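Putative antioxidant defense protein Mlr4105 (PDB 3C1L) probably acts as a peroxiredoxin-type antioxidant enzyme, an all-helical member of the AhpD-like (carboxymuconolactone decarboxylase) family. Local coordinates at residues A40-F43 with K47-A50; D53-L58 with A162-M167; S79-Y84 with K129-P134; G104-L107 with A113-L116. One frame throughout, in Å; residues are numbered along the deposited sequence.

Contact 1: A40-F43 with K47-A50; sequences AYAF and KLRA
Leu48 presses its CB against the backbone of Tyr41, 3.5 Å from the Tyr41 carbonyl O, and this is the tight heart of the contact. The alpha carbons of Tyr41 and Leu48 are only 4.8 Å apart, which brings Leu48 CB directly against the Tyr41 backbone. Leucine suits the place: with CG anti to its backbone N (chi1 -178°), it turns CD1 onto Tyr41 CB, 3.9 Å away, while CD2 lies more loosely beside the alpha carbon of Ala42. Lys47 serves two rings with different parts of one chain. Its CB comes in at the edge of the Tyr41 ring, near the ring plane and 3.9 Å from CD1. Further out, the methylenes CD and CE cross the far end of Phe43, where CD lies 3.6 Å from CZ. The ring is swung there by a chi1 of 69°, which sets CG between the backbone N and carbonyl carbon. An alanine in place of Phe43 would remove this ring and is likely to leave the Lys47 methylenes without their hydrophobic neighbour and freer to turn. The charged end continues to Asp57 of the second subunit, with which NZ forms a salt bridge, and Trp156 of that subunit meets both rings edge-to-face. The solvent side lies where Arg49, directed away from the loop, is exposed and pairs with Asp53 along its own helix. The whole is a short helix-loop-helix connection, in which the loop leaving helix 36-40 folds back on the first turns of helix 45-60.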
loop_
_atom_site.group_PDB
_atom_site.type_symbol
_atom_site.label_atom_id
_atom_site.label_comp_id
_atom_site.label_asym_id
_atom_site.label_seq_id
_atom_site.Cartn_x
_atom_site.Cartn_y
_atom_site.Cartn_z
ATOM N N ALA B 40 14.306 29.063 -7.472
ATOM C CA ALA B 40 12.866 28.859 -7.196
ATOM C C ALA B 40 12.324 29.814 -6.097
ATOM O O ALA B 40 11.205 30.303 -6.181
ATOM C CB ALA B 40 12.599 27.365 -6.804
ATOM N N TYR B 41 13.126 30.061 -5.060
ATOM C CA TYR B 41 12.741 30.906 -3.917
ATOM C C TYR B 41 13.105 32.377 -4.058
ATOM O O TYR B 41 12.799 33.177 -3.162
ATOM C CB TYR B 41 13.339 30.347 -2.603
ATOM C CG TYR B 41 12.641 29.094 -2.135
ATOM C CD1 TYR B 41 11.452 29.170 -1.423
ATOM C CD2 TYR B 41 13.145 27.845 -2.405
ATOM C CE1 TYR B 41 10.788 28.033 -0.989
ATOM C CE2 TYR B 41 12.460 26.694 -1.992
ATOM C CZ TYR B 41 11.281 26.815 -1.281
ATOM O OH TYR B 41 10.596 25.719 -0.846
ATOM N N ALA B 42 13.705 32.765 -5.184
ATOM C CA ALA B 42 14.206 34.147 -5.324
ATOM C C ALA B 42 13.114 35.179 -5.634
ATOM O O ALA B 42 13.396 36.377 -5.648
ATOM C CB ALA B 42 15.301 34.213 -6.362
ATOM N N PHE B 43 11.878 34.735 -5.872
ATOM C CA PHE B 43 10.746 35.677 -6.091
ATOM C C PHE B 43 10.369 36.403 -4.788
ATOM O O PHE B 43 9.644 37.392 -4.820
ATOM C CB PHE B 43 9.506 34.964 -6.664
ATOM C CG PHE B 43 8.823 33.999 -5.677
ATOM C CD1 PHE B 43 7.877 34.452 -4.765
ATOM C CD2 PHE B 43 9.126 32.664 -5.683
ATOM C CE1 PHE B 43 7.259 33.586 -3.886
ATOM C CE2 PHE B 43 8.506 31.779 -4.787
ATOM C CZ PHE B 43 7.577 32.250 -3.893
ATOM N N LYS B 47 11.349 34.269 1.763
ATOM C CA LYS B 47 11.303 32.844 1.640
ATOM C C LYS B 47 12.718 32.245 1.422
ATOM O O LYS B 47 13.093 31.282 2.070
ATOM C CB LYS B 47 10.382 32.466 0.472
ATOM C CG LYS B 47 8.950 32.962 0.598
ATOM C CD LYS B 47 7.995 32.137 -0.278
ATOM C CE LYS B 47 6.543 32.624 -0.266
ATOM N NZ LYS B 47 6.127 33.337 0.957
ATOM N N LEU B 48 13.480 32.819 0.501
ATOM C CA LEU B 48 14.838 32.366 0.195
ATOM C C LEU B 48 15.665 32.318 1.472
ATOM O O LEU B 48 16.276 31.306 1.774
ATOM C CB LEU B 48 15.477 33.305 -0.849
ATOM C CG LEU B 48 16.876 33.044 -1.401
ATOM C CD1 LEU B 48 16.946 31.674 -2.074
ATOM C CD2 LEU B 48 17.284 34.161 -2.396
ATOM N N ARG B 49 15.673 33.400 2.233
ATOM C CA ARG B 49 16.362 33.407 3.509
ATOM C C ARG B 49 15.856 32.325 4.460
ATOM O O ARG B 49 16.641 31.765 5.180
ATOM C CB ARG B 49 16.258 34.756 4.216
ATOM C CG ARG B 49 17.414 35.707 3.925
ATOM C CD ARG B 49 18.778 35.149 4.368
ATOM N NE ARG B 49 18.803 34.760 5.782
ATOM C CZ ARG B 49 19.140 35.570 6.789
ATOM N NH1 ARG B 49 19.479 36.845 6.559
ATOM N NH2 ARG B 49 19.125 35.110 8.042
ATOM N N ALA B 50 14.544 32.091 4.505
ATOM C CA ALA B 50 13.984 31.055 5.356
ATOM C C ALA B 50 14.552 29.718 4.902
ATOM O O ALA B 50 15.049 28.916 5.718
ATOM C CB ALA B 50 12.444 31.029 5.263
#

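Contact 2: D53-L58 with A162-M167; sequences DIYNDL and AAFFNM
Phe164 is the bump of this contact, and Ile54, Tyr55 and Leu58 form the hollow that receives it. The setting is an inclined, roughly antiparallel helix pair in the all-alpha AhpD-like fold, with N-to-C directions 145° apart. The axes stay 11.7 Å from each other, a separation that a long phenylalanine side chain spans well. Holding CG anti to the backbone N (chi1 -178°) places its ring among the side chains of helix 45-60. There the three residues, one helical turn from first to last, meet different carbons of its ring. Ile54 offers the branch methyl CG2, 3.7 Å from Phe164 CE1, while Leu58 sets CD2 more loosely near CD1. On the other flank Tyr55 brings CD1 to within 4.0 Å of Phe164 CE2, with Phe164 lying near the tyrosine's plane, at its edge. Met167 of the second subunit also packs on Phe164, and Phe165 lays one face beneath Phe164 CD2. Asn166, on another side of the same helix, binds back to its own backbone: ND2 reaches the carbonyl O of Ala162 at 2.9 Å, from 52° out of the carbonyl plane.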
loop_
_atom_site.group_PDB
_atom_site.type_symbol
_atom_site.label_atom_id
_atom_site.label_comp_id
_atom_site.label_asym_id
_atom_site.label_seq_id
_atom_site.Cartn_x
_atom_site.Cartn_y
_atom_site.Cartn_z
ATOM N N ASP B 53 18.497 29.316 5.660
ATOM C CA ASP B 53 18.643 29.157 7.105
ATOM C C ASP B 53 18.378 27.733 7.566
ATOM O O ASP B 53 19.229 27.171 8.250
ATOM C CB ASP B 53 17.660 30.066 7.891
ATOM C CG ASP B 53 18.064 31.522 7.918
ATOM O OD1 ASP B 53 19.251 31.875 7.677
ATOM O OD2 ASP B 53 17.169 32.333 8.219
ATOM N N ILE B 54 17.197 27.174 7.221
ATOM C CA ILE B 54 16.826 25.808 7.602
ATOM C C ILE B 54 17.743 24.818 6.925
ATOM O O ILE B 54 18.117 23.846 7.536
ATOM C CB ILE B 54 15.388 25.357 7.193
ATOM C CG1 ILE B 54 14.336 26.213 7.836
ATOM C CG2 ILE B 54 15.074 23.962 7.738
ATOM C CD1 ILE B 54 13.975 25.737 9.251
ATOM N N TYR B 55 18.055 25.018 5.650
ATOM C CA TYR B 55 18.880 24.025 4.939
ATOM C C TYR B 55 20.300 23.919 5.551
ATOM O O TYR B 55 20.854 22.819 5.727
ATOM C CB TYR B 55 19.010 24.395 3.473
ATOM C CG TYR B 55 19.828 23.388 2.717
ATOM C CD1 TYR B 55 19.241 22.225 2.225
ATOM C CD2 TYR B 55 21.175 23.568 2.531
ATOM C CE1 TYR B 55 19.998 21.273 1.541
ATOM C CE2 TYR B 55 21.939 22.609 1.864
ATOM C CZ TYR B 55 21.343 21.486 1.370
ATOM O OH TYR B 55 22.087 20.550 0.709
ATOM N N ASN B 56 20.888 25.077 5.805
ATOM C CA ASN B 56 22.208 25.150 6.314
ATOM C C ASN B 56 22.325 24.631 7.728
ATOM O O ASN B 56 23.200 23.837 7.999
ATOM C CB ASN B 56 22.711 26.590 6.268
ATOM C CG ASN B 56 23.039 27.034 4.866
ATOM O OD1 ASN B 56 23.461 26.219 4.051
ATOM N ND2 ASN B 56 22.863 28.336 4.577
ATOM N N ASP B 57 21.481 25.088 8.640
ATOM C CA ASP B 57 21.513 24.496 9.971
ATOM C C ASP B 57 21.402 22.985 9.877
ATOM O O ASP B 57 22.160 22.258 10.513
ATOM C CB ASP B 57 20.366 24.984 10.856
ATOM C CG ASP B 57 20.503 24.484 12.290
ATOM O OD1 ASP B 57 21.379 25.008 12.989
ATOM O OD2 ASP B 57 19.758 23.570 12.707
ATOM N N LEU B 58 20.451 22.529 9.078
ATOM C CA LEU B 58 20.122 21.107 8.986
ATOM C C LEU B 58 21.299 20.310 8.441
ATOM O O LEU B 58 21.676 19.261 8.980
ATOM C CB LEU B 58 18.915 20.926 8.041
ATOM C CG LEU B 58 17.755 20.001 8.383
ATOM C CD1 LEU B 58 18.232 18.845 9.217
ATOM C CD2 LEU B 58 16.577 20.761 9.100
ATOM N N ALA B 162 15.304 13.506 7.899
ATOM C CA ALA B 162 14.400 12.654 7.138
ATOM C C ALA B 162 13.055 13.391 6.836
ATOM O O ALA B 162 12.594 13.410 5.700
ATOM C CB ALA B 162 14.232 11.252 7.854
ATOM N N ALA B 163 12.545 14.088 7.837
ATOM C CA ALA B 163 11.352 14.934 7.739
ATOM C C ALA B 163 11.455 16.002 6.657
ATOM O O ALA B 163 10.562 16.147 5.831
ATOM C CB ALA B 163 11.048 15.589 9.113
ATOM N N PHE B 164 12.567 16.742 6.672
ATOM C CA PHE B 164 12.829 17.845 5.746
ATOM C C PHE B 164 12.809 17.410 4.323
ATOM O O PHE B 164 12.300 18.119 3.481
ATOM C CB PHE B 164 14.217 18.441 6.045
ATOM C CG PHE B 164 14.564 19.600 5.205
ATOM C CD1 PHE B 164 14.114 20.867 5.528
ATOM C CD2 PHE B 164 15.383 19.449 4.099
ATOM C CE1 PHE B 164 14.480 21.974 4.720
ATOM C CE2 PHE B 164 15.736 20.554 3.301
ATOM C CZ PHE B 164 15.295 21.788 3.608
ATOM N N PHE B 165 13.337 16.223 4.069
ATOM C CA PHE B 165 13.323 15.651 2.716
ATOM C C PHE B 165 12.011 15.133 2.210
ATOM O O PHE B 165 11.715 15.215 1.016
ATOM C CB PHE B 165 14.507 14.695 2.521
ATOM C CG PHE B 165 15.786 15.482 2.276
ATOM C CD1 PHE B 165 16.037 16.005 1.031
ATOM C CD2 PHE B 165 16.561 15.877 3.309
ATOM C CE1 PHE B 165 17.130 16.797 0.801
ATOM C CE2 PHE B 165 17.656 16.662 3.105
ATOM C CZ PHE B 165 17.946 17.131 1.834
ATOM N N ASN B 166 11.193 14.646 3.124
ATOM C CA ASN B 166 9.810 14.416 2.814
ATOM C C ASN B 166 9.052 15.677 2.398
ATOM O O ASN B 166 8.164 15.617 1.580
ATOM C CB ASN B 166 9.150 13.735 3.988
ATOM C CG ASN B 166 9.420 12.247 3.964
ATOM O OD1 ASN B 166 8.757 11.551 3.219
ATOM N ND2 ASN B 166 10.455 11.773 4.697
HETATM N N MSE B 167 9.426 16.826 2.960
HETATM C CA MSE B 167 8.870 18.083 2.524
HETATM C C MSE B 167 9.447 18.504 1.171
HETATM O O MSE B 167 8.701 18.914 0.312
HETATM C CB MSE B 167 9.101 19.217 3.559
HETATM C CG MSE B 167 8.993 20.617 2.964
HETATM SE SE MSE B 167 9.165 21.987 4.284
HETATM C CE MSE B 167 8.216 23.329 3.203
#

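Contact 3: S79-Y84 with K129-P134; sequences SINHCY and KLTEEP
Ile80 and Thr131 reach toward each other tip to tip, methyl against methyl, with Ile80 CG2 3.7 Å from Thr131 CG2. Both are beta-branched, both place CG2 anti to the backbone N, and the second branch of each makes a contact of its own. In Ile80 that branch carries CD1 up to Thr131 CB, at 4.2 Å. In threonine it is OG1, which turns back to the carbonyl of Ala127 and also meets Asn166 ND2, so a residue half apolar and half polar fits this boundary well. Asn81 approaches Thr131 from the opposite direction, and the threonine methyl touches its whole amide: Asn81 OD1 is 3.7 Å and ND2 3.8 Å from Thr131 CG2. The amide nitrogen is bonded to Asn169 and Asn166, which fixes the rotation of the flat group. Asn81 OD1 lies 2.6 Å from a water, which also bonds Thr131 O at 2.9 Å, a carbonyl shared with Arg170 of the second subunit. Glu132 crosses Ile80 at about a right angle, with Glu132 CG 4.0 Å from Ile80 CG2. Its extended chain sends the carboxylate on to a salt bridge with Lys136 of the fourth subunit. Helix 67-80 thus ends against the last turn of helix 118-132. Beyond that end, His82 takes a positive phi (55°) in a Schellman motif, and Cys83 N-caps the next helix; it is the first cysteine of a Cys-X-X-Cys sequence, consistent with the redox motif of AhpD-like proteins.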
loop_
_atom_site.group_PDB
_atom_site.type_symbol
_atom_site.label_atom_id
_atom_site.label_comp_id
_atom_site.label_asym_id
_atom_site.label_seq_id
_atom_site.Cartn_x
_atom_site.Cartn_y
_atom_site.Cartn_z
ATOM N N SER B 79 14.937 8.463 -2.610
ATOM C CA SER B 79 14.826 7.207 -3.364
ATOM C C SER B 79 13.459 6.546 -3.196
ATOM O O SER B 79 12.811 6.136 -4.145
ATOM C CB SER B 79 15.879 6.215 -2.885
ATOM O OG SER B 79 15.859 5.099 -3.746
ATOM N N ILE B 80 12.998 6.494 -1.966
ATOM C CA ILE B 80 11.641 6.000 -1.661
ATOM C C ILE B 80 10.558 6.817 -2.369
ATOM O O ILE B 80 9.606 6.245 -2.881
ATOM C CB ILE B 80 11.428 6.009 -0.158
ATOM C CG1 ILE B 80 12.362 4.990 0.506
ATOM C CG2 ILE B 80 10.040 5.610 0.213
ATOM C CD1 ILE B 80 12.503 5.177 1.983
ATOM N N ASN B 81 10.715 8.139 -2.425
ATOM C CA ASN B 81 9.687 9.021 -2.985
ATOM C C ASN B 81 9.923 9.318 -4.454
ATOM O O ASN B 81 9.149 10.023 -5.081
ATOM C CB ASN B 81 9.601 10.325 -2.204
ATOM C CG ASN B 81 9.124 10.143 -0.749
ATOM O OD1 ASN B 81 8.269 9.290 -0.423
ATOM N ND2 ASN B 81 9.612 11.007 0.107
ATOM N N HIS B 82 10.967 8.736 -5.018
ATOM C CA HIS B 82 11.295 8.891 -6.427
ATOM C C HIS B 82 11.442 10.356 -6.837
ATOM O O HIS B 82 10.906 10.768 -7.842
ATOM C CB HIS B 82 10.299 8.142 -7.341
ATOM C CG HIS B 82 10.341 6.645 -7.190
ATOM N ND1 HIS B 82 11.420 5.874 -7.585
ATOM C CD2 HIS B 82 9.442 5.786 -6.658
ATOM C CE1 HIS B 82 11.160 4.605 -7.333
ATOM N NE2 HIS B 82 9.969 4.524 -6.772
ATOM N N CYS B 83 12.193 11.131 -6.052
ATOM C CA CYS B 83 12.395 12.539 -6.320
ATOM C C CYS B 83 13.608 12.798 -7.218
ATOM O O CYS B 83 14.727 12.716 -6.764
ATOM C CB CYS B 83 12.589 13.331 -5.032
ATOM S SG CYS B 83 12.732 15.158 -5.381
ATOM N N TYR B 84 13.351 13.152 -8.472
ATOM C CA TYR B 84 14.400 13.468 -9.432
ATOM C C TYR B 84 15.345 14.624 -9.017
ATOM O O TYR B 84 16.572 14.550 -9.213
ATOM C CB TYR B 84 13.752 13.808 -10.756
ATOM C CG TYR B 84 14.731 14.190 -11.814
ATOM C CD1 TYR B 84 15.817 13.373 -12.105
ATOM C CD2 TYR B 84 14.577 15.377 -12.537
ATOM C CE1 TYR B 84 16.735 13.723 -13.072
ATOM C CE2 TYR B 84 15.481 15.717 -13.505
ATOM C CZ TYR B 84 16.542 14.884 -13.774
ATOM O OH TYR B 84 17.428 15.251 -14.731
ATOM N N LYS B 129 11.195 3.963 7.650
ATOM C CA LYS B 129 9.921 3.866 8.410
ATOM C C LYS B 129 9.240 5.224 8.617
ATOM O O LYS B 129 8.062 5.366 8.437
ATOM C CB LYS B 129 10.111 3.173 9.784
ATOM C CG LYS B 129 8.767 2.813 10.398
ATOM C CD LYS B 129 8.838 1.951 11.573
ATOM C CE LYS B 129 7.441 1.682 12.094
ATOM N NZ LYS B 129 7.523 0.937 13.396
ATOM N N LEU B 130 9.997 6.239 8.972
ATOM C CA LEU B 130 9.439 7.601 9.075
ATOM C C LEU B 130 8.911 8.112 7.698
ATOM O O LEU B 130 8.014 8.930 7.660
ATOM C CB LEU B 130 10.477 8.598 9.624
ATOM C CG LEU B 130 9.923 9.943 10.102
ATOM C CD1 LEU B 130 8.978 9.684 11.291
ATOM C CD2 LEU B 130 11.026 10.820 10.472
ATOM N N THR B 131 9.483 7.643 6.601
ATOM C CA THR B 131 9.057 8.068 5.226
ATOM C C THR B 131 7.805 7.328 4.763
ATOM O O THR B 131 6.881 7.923 4.165
ATOM C CB THR B 131 10.191 7.894 4.199
ATOM O OG1 THR B 131 11.294 8.730 4.582
ATOM C CG2 THR B 131 9.762 8.273 2.775
ATOM N N GLU B 132 7.753 6.035 5.040
ATOM C CA GLU B 132 6.643 5.184 4.569
ATOM C C GLU B 132 5.441 5.091 5.498
ATOM O O GLU B 132 4.310 4.905 5.051
ATOM C CB GLU B 132 7.127 3.769 4.302
ATOM C CG GLU B 132 8.235 3.648 3.244
ATOM C CD GLU B 132 8.760 2.219 3.079
ATOM O OE1 GLU B 132 8.523 1.304 3.946
ATOM O OE2 GLU B 132 9.465 2.034 2.078
ATOM N N GLU B 133 5.658 5.155 6.784
ATOM C CA GLU B 133 4.538 4.917 7.706
ATOM C C GLU B 133 4.788 5.677 8.992
ATOM O O GLU B 133 5.100 5.104 10.038
ATOM C CB GLU B 133 4.279 3.413 7.929
ATOM C CG GLU B 133 5.522 2.600 8.049
ATOM C CD GLU B 133 5.300 1.054 8.032
ATOM O OE1 GLU B 133 4.153 0.569 7.823
ATOM O OE2 GLU B 133 6.309 0.326 8.274
ATOM N N PRO B 134 4.712 6.992 8.884
ATOM C CA PRO B 134 4.930 7.793 10.063
ATOM C C PRO B 134 3.894 7.553 11.187
ATOM O O PRO B 134 4.217 7.764 12.345
ATOM C CB PRO B 134 4.881 9.219 9.516
ATOM C CG PRO B 134 4.043 9.125 8.248
ATOM C CD PRO B 134 4.463 7.808 7.683
HETATM O O HOH W 1 6.751 9.385 1.714
#

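Contact 4: G104-L107 with A113-L116; sequences GEML and AADL
Met106 and Ala114 carry this contact, the long side chain of one lying against the short one of the other. Met106 is present as selenomethionine, and its selenium does most of the touching: SE lies 3.6 Å from Ala114 CA and 3.7 Å from Ala114 CB. The chain is extended beyond CG (chi2 172°), which carries the selenium out from helix 101-109 as far as the returning loop. An unbranched, pliable side chain is well suited to following such a backbone, and alanine leaves room for it to come close. Ala113, third by buried surface, contributes chiefly its backbone: its carbonyl O stands 3.7 Å from Met106 SE, with CE a little further off. That oxygen is also bonded by Arg178 of the third subunit. Leu107 adds a looser touch, CD1 to Ala114 CB at 4.4 Å. After Ala114 the chain bends through an inverse gamma turn centred on Asp115, with a weak bond from Leu116 N to Ala114 O. Here the loop leads from helix 101-109 into helix 118-132, while Leu107 and Leu116 both pack on Met72 of helix 67-80, and Tyr84 of the third subunit rests on Met106 and Ala113.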
loop_
_atom_site.group_PDB
_atom_site.type_symbol
_atom_site.label_atom_id
_atom_site.label_comp_id
_atom_site.label_asym_id
_atom_site.label_seq_id
_atom_site.Cartn_x
_atom_site.Cartn_y
_atom_site.Cartn_z
ATOM N N GLY B 104 27.384 6.474 -4.089
ATOM C CA GLY B 104 26.352 7.433 -4.527
ATOM C C GLY B 104 25.202 6.714 -5.229
ATOM O O GLY B 104 24.042 6.939 -4.925
ATOM N N GLU B 105 25.571 5.808 -6.133
ATOM C CA GLU B 105 24.630 5.042 -6.931
ATOM C C GLU B 105 23.820 4.063 -6.061
ATOM O O GLU B 105 22.612 4.000 -6.205
ATOM C CB GLU B 105 25.341 4.350 -8.096
ATOM C CG GLU B 105 26.043 5.344 -9.057
ATOM C CD GLU B 105 25.065 6.207 -9.875
ATOM O OE1 GLU B 105 24.548 5.741 -10.925
ATOM O OE2 GLU B 105 24.813 7.363 -9.473
HETATM N N MSE B 106 24.451 3.375 -5.123
HETATM C CA MSE B 106 23.710 2.472 -4.213
HETATM C C MSE B 106 22.667 3.157 -3.365
HETATM O O MSE B 106 21.571 2.615 -3.162
HETATM C CB MSE B 106 24.661 1.732 -3.291
HETATM C CG MSE B 106 25.543 0.766 -4.035
HETATM SE SE MSE B 106 26.950 -0.044 -2.973
HETATM C CE MSE B 106 27.598 -1.304 -4.289
ATOM N N LEU B 107 22.979 4.336 -2.851
ATOM C CA LEU B 107 22.004 5.046 -2.042
ATOM C C LEU B 107 20.797 5.492 -2.882
ATOM O O LEU B 107 19.640 5.457 -2.419
ATOM C CB LEU B 107 22.658 6.225 -1.363
ATOM C CG LEU B 107 23.331 5.935 -0.018
ATOM C CD1 LEU B 107 24.005 4.563 0.076
ATOM C CD2 LEU B 107 24.317 7.017 0.134
ATOM N N ALA B 113 22.018 -2.552 -0.594
ATOM C CA ALA B 113 23.160 -3.105 -1.353
ATOM C C ALA B 113 24.518 -2.548 -0.890
ATOM O O ALA B 113 25.531 -3.055 -1.264
ATOM C CB ALA B 113 22.970 -2.859 -2.872
ATOM N N ALA B 114 24.554 -1.487 -0.094
ATOM C CA ALA B 114 25.844 -0.933 0.347
ATOM C C ALA B 114 26.341 -1.614 1.632
ATOM O O ALA B 114 25.572 -2.061 2.457
ATOM C CB ALA B 114 25.755 0.564 0.518
ATOM N N ASP B 115 27.640 -1.709 1.784
ATOM C CA ASP B 115 28.235 -2.322 2.980
ATOM C C ASP B 115 28.314 -1.253 4.067
ATOM O O ASP B 115 29.367 -0.625 4.275
ATOM C CB ASP B 115 29.608 -2.827 2.585
ATOM C CG ASP B 115 30.320 -3.606 3.693
ATOM O OD1 ASP B 115 29.678 -4.359 4.471
ATOM O OD2 ASP B 115 31.563 -3.482 3.739
ATOM N N LEU B 116 27.184 -0.991 4.717
ATOM C CA LEU B 116 27.092 0.049 5.734
ATOM C C LEU B 116 27.328 -0.511 7.136
ATOM O O LEU B 116 26.991 -1.658 7.418
ATOM C CB LEU B 116 25.712 0.688 5.682
ATOM C CG LEU B 116 25.308 1.358 4.362
ATOM C CD1 LEU B 116 23.936 1.862 4.490
ATOM C CD2 LEU B 116 26.255 2.485 3.975
#

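Overall arrangement
From the N terminus, contact 1 closes first, a short local closure of the loop after helix 36-40 onto the start of helix 45-60. Further along the same helix contact 2 opens, and it closes only at helix 152-175, enclosing a little over half of the chain. Within that long excursion contact 3 joins the end of helix 67-80 to the end of helix 118-132, and within contact 3 lies contact 4, the short return after helix 101-109. None of the loops cross. Contacts 2 and 3 meet through Asn166, which probably bonds Thr131 and Asn81, whereas contacts 3 and 4 touch at Ser79 and Leu107. Contacts 1 and 4 stand on opposite sides of the chain's centre, about 33 Å apart between centres.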